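Local atomic coordinates of proteasome accessory factor B/C (PafBC) (Paenarthrobacter aurescens, PDB entry 6SJ9), a protein that probably regulates transcription in the bacterial DNA damage response, pairing winged helix-turn-helix DNA-binding modules with WYL domains. Residues R351-V356 and G441-L446. Sequence-based numbering, arbitrary orientation.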
loop_
_atom_site.group_PDB
_atom_site.type_symbol
_atom_site.label_atom_id
_atom_site.label_comp_id
_atom_site.label_asym_id
_atom_site.label_seq_id
_atom_site.Cartn_x
_atom_site.Cartn_y
_atom_site.Cartn_z
ATOM N N ARG A 351 -1.263 5.200 15.170
ATOM C CA ARG A 351 -2.696 5.185 15.449
ATOM C C ARG A 351 -3.421 4.144 14.590
ATOM O O ARG A 351 -4.283 3.416 15.084
ATOM C CB ARG A 351 -3.280 6.583 15.246
ATOM C CG ARG A 351 -4.810 6.663 15.450
ATOM C CD ARG A 351 -5.291 8.105 15.483
ATOM N NE ARG A 351 -5.213 8.718 14.149
ATOM C CZ ARG A 351 -4.422 9.735 13.828
ATOM N NH1 ARG A 351 -3.637 10.285 14.750
ATOM N NH2 ARG A 351 -4.431 10.232 12.588
HETATM N N MSE A 352 -3.095 4.057 13.317
HETATM C CA MSE A 352 -3.724 3.051 12.443
HETATM C C MSE A 352 -3.482 1.656 12.933
HETATM O O MSE A 352 -4.403 0.854 12.844
HETATM C CB MSE A 352 -3.274 3.142 10.961
HETATM C CG MSE A 352 -3.864 4.319 10.275
HETATM SE SE MSE A 352 -3.237 4.711 8.408
HETATM C CE MSE A 352 -1.414 5.194 8.798
ATOM N N LEU A 353 -2.288 1.351 13.461
ATOM C CA LEU A 353 -2.109 0.039 14.060
ATOM C C LEU A 353 -3.089 -0.178 15.213
ATOM O O LEU A 353 -3.591 -1.287 15.407
ATOM C CB LEU A 353 -0.666 -0.130 14.543
ATOM C CG LEU A 353 0.352 -0.275 13.415
ATOM C CD1 LEU A 353 1.698 -0.289 14.027
ATOM C CD2 LEU A 353 0.100 -1.570 12.626
ATOM N N GLN A 354 -3.350 0.873 16.004
ATOM C CA GLN A 354 -4.212 0.802 17.172
ATOM C C GLN A 354 -5.683 0.797 16.797
ATOM O O GLN A 354 -6.530 0.569 17.663
ATOM C CB GLN A 354 -3.916 1.982 18.109
ATOM C CG GLN A 354 -2.622 1.808 18.866
ATOM C CD GLN A 354 -2.113 3.108 19.449
ATOM O OE1 GLN A 354 -2.877 4.005 19.778
ATOM N NE2 GLN A 354 -0.789 3.250 19.484
ATOM N N LEU A 355 -6.006 1.085 15.542
ATOM C CA LEU A 355 -7.373 0.890 15.094
ATOM C C LEU A 355 -7.674 -0.598 14.920
ATOM O O LEU A 355 -8.830 -1.009 15.065
ATOM C CB LEU A 355 -7.619 1.625 13.774
ATOM C CG LEU A 355 -7.364 3.124 13.774
ATOM C CD1 LEU A 355 -7.787 3.730 12.413
ATOM C CD2 LEU A 355 -8.164 3.778 14.886
ATOM N N VAL A 356 -6.650 -1.411 14.630
ATOM C CA VAL A 356 -6.900 -2.818 14.290
ATOM C C VAL A 356 -7.691 -3.539 15.387
ATOM O O VAL A 356 -8.708 -4.177 15.063
ATOM C CB VAL A 356 -5.577 -3.519 13.922
ATOM C CG1 VAL A 356 -5.801 -5.034 13.659
ATOM C CG2 VAL A 356 -4.952 -2.841 12.717
ATOM N N GLY A 441 7.520 -2.069 12.735
ATOM C CA GLY A 441 8.105 -2.497 13.992
ATOM C C GLY A 441 9.102 -1.518 14.570
ATOM O O GLY A 441 9.400 -1.582 15.767
ATOM N N ASP A 442 9.595 -0.594 13.762
ATOM C CA ASP A 442 10.528 0.402 14.260
ATOM C C ASP A 442 9.849 1.700 14.765
ATOM O O ASP A 442 10.548 2.615 15.186
ATOM C CB ASP A 442 11.562 0.690 13.156
ATOM C CG ASP A 442 12.812 1.360 13.687
ATOM O OD1 ASP A 442 13.311 0.864 14.722
ATOM O OD2 ASP A 442 13.314 2.335 13.072
ATOM N N LEU A 443 8.522 1.812 14.718
ATOM C CA LEU A 443 7.815 3.001 15.205
ATOM C C LEU A 443 8.026 3.184 16.714
ATOM O O LEU A 443 8.242 2.201 17.438
ATOM C CB LEU A 443 6.318 2.889 14.934
ATOM C CG LEU A 443 5.905 2.977 13.503
ATOM C CD1 LEU A 443 4.477 2.422 13.389
ATOM C CD2 LEU A 443 6.012 4.449 13.073
ATOM N N PRO A 444 8.000 4.433 17.202
ATOM C CA PRO A 444 8.249 4.701 18.629
ATOM C C PRO A 444 7.447 3.816 19.569
ATOM O O PRO A 444 6.216 3.723 19.473
ATOM C CB PRO A 444 7.823 6.163 18.785
ATOM C CG PRO A 444 7.829 6.734 17.452
ATOM C CD PRO A 444 8.085 5.664 16.414
ATOM N N ALA A 445 8.145 3.264 20.562
ATOM C CA ALA A 445 7.505 2.396 21.538
ATOM C C ALA A 445 6.632 3.224 22.473
ATOM O O ALA A 445 7.001 4.327 22.883
ATOM C CB ALA A 445 8.555 1.615 22.331
ATOM N N LEU A 446 5.459 2.691 22.791
ATOM C CA LEU A 446 4.482 3.387 23.613
ATOM C C LEU A 446 4.524 2.878 25.053
ATOM O O LEU A 446 5.067 1.808 25.347
ATOM C CB LEU A 446 3.071 3.233 23.027
ATOM C CG LEU A 446 2.371 1.868 22.965
ATOM C CD1 LEU A 446 0.906 2.066 22.623
ATOM C CD2 LEU A 446 3.015 0.914 21.966
#
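L443 and L446, two leucines of the loop that follows helix 427-441, reach across to L353 and Q354 on helix 346-360. The contact is small and lies at the surface, burying 103 Å² in all, and no hydrogen bond spans it. At the start of the loop, D442 turns elsewhere and forms a salt bridge with R577. L443 then makes the first contact. With chi1 at -70° its side chain swings clear of its own carbonyl group and heads for the helix, bringing CD1 to 3.9 Å from CD1 of L353. The two leucines meet tip to tip, methyl against methyl, which lets them touch although their CA atoms are 10.4 Å apart. L443 also touches E346 and L349 of the same helix, so it lies along about two helical turns rather than on a single residue.

Helix 346-360 is the first helix of the winged helix-turn-helix in the PafC-type domain, followed by helices 367-374 and 378-389 and the hairpin of strands 404-407 and 410-413. Its other side packs into that module: L355 rests on L381 and L385, while R351 pairs with D384. L353 is directed toward the loop instead, and Q354 sits at the border, its side chain also touching F374.

Beyond L443, P444 leans on E346, and the chain runs on in an open, extended course to L446. A chi1 of 66° folds this side chain back over its own backbone and sets CD1 3.8 Å from NE2 of Q354. This methyl lies above the plane of the amide, near its nitrogen end, making a purely van der Waals contact. A445 and L446 are poorly ordered, consistent with a light hold on this end of the loop.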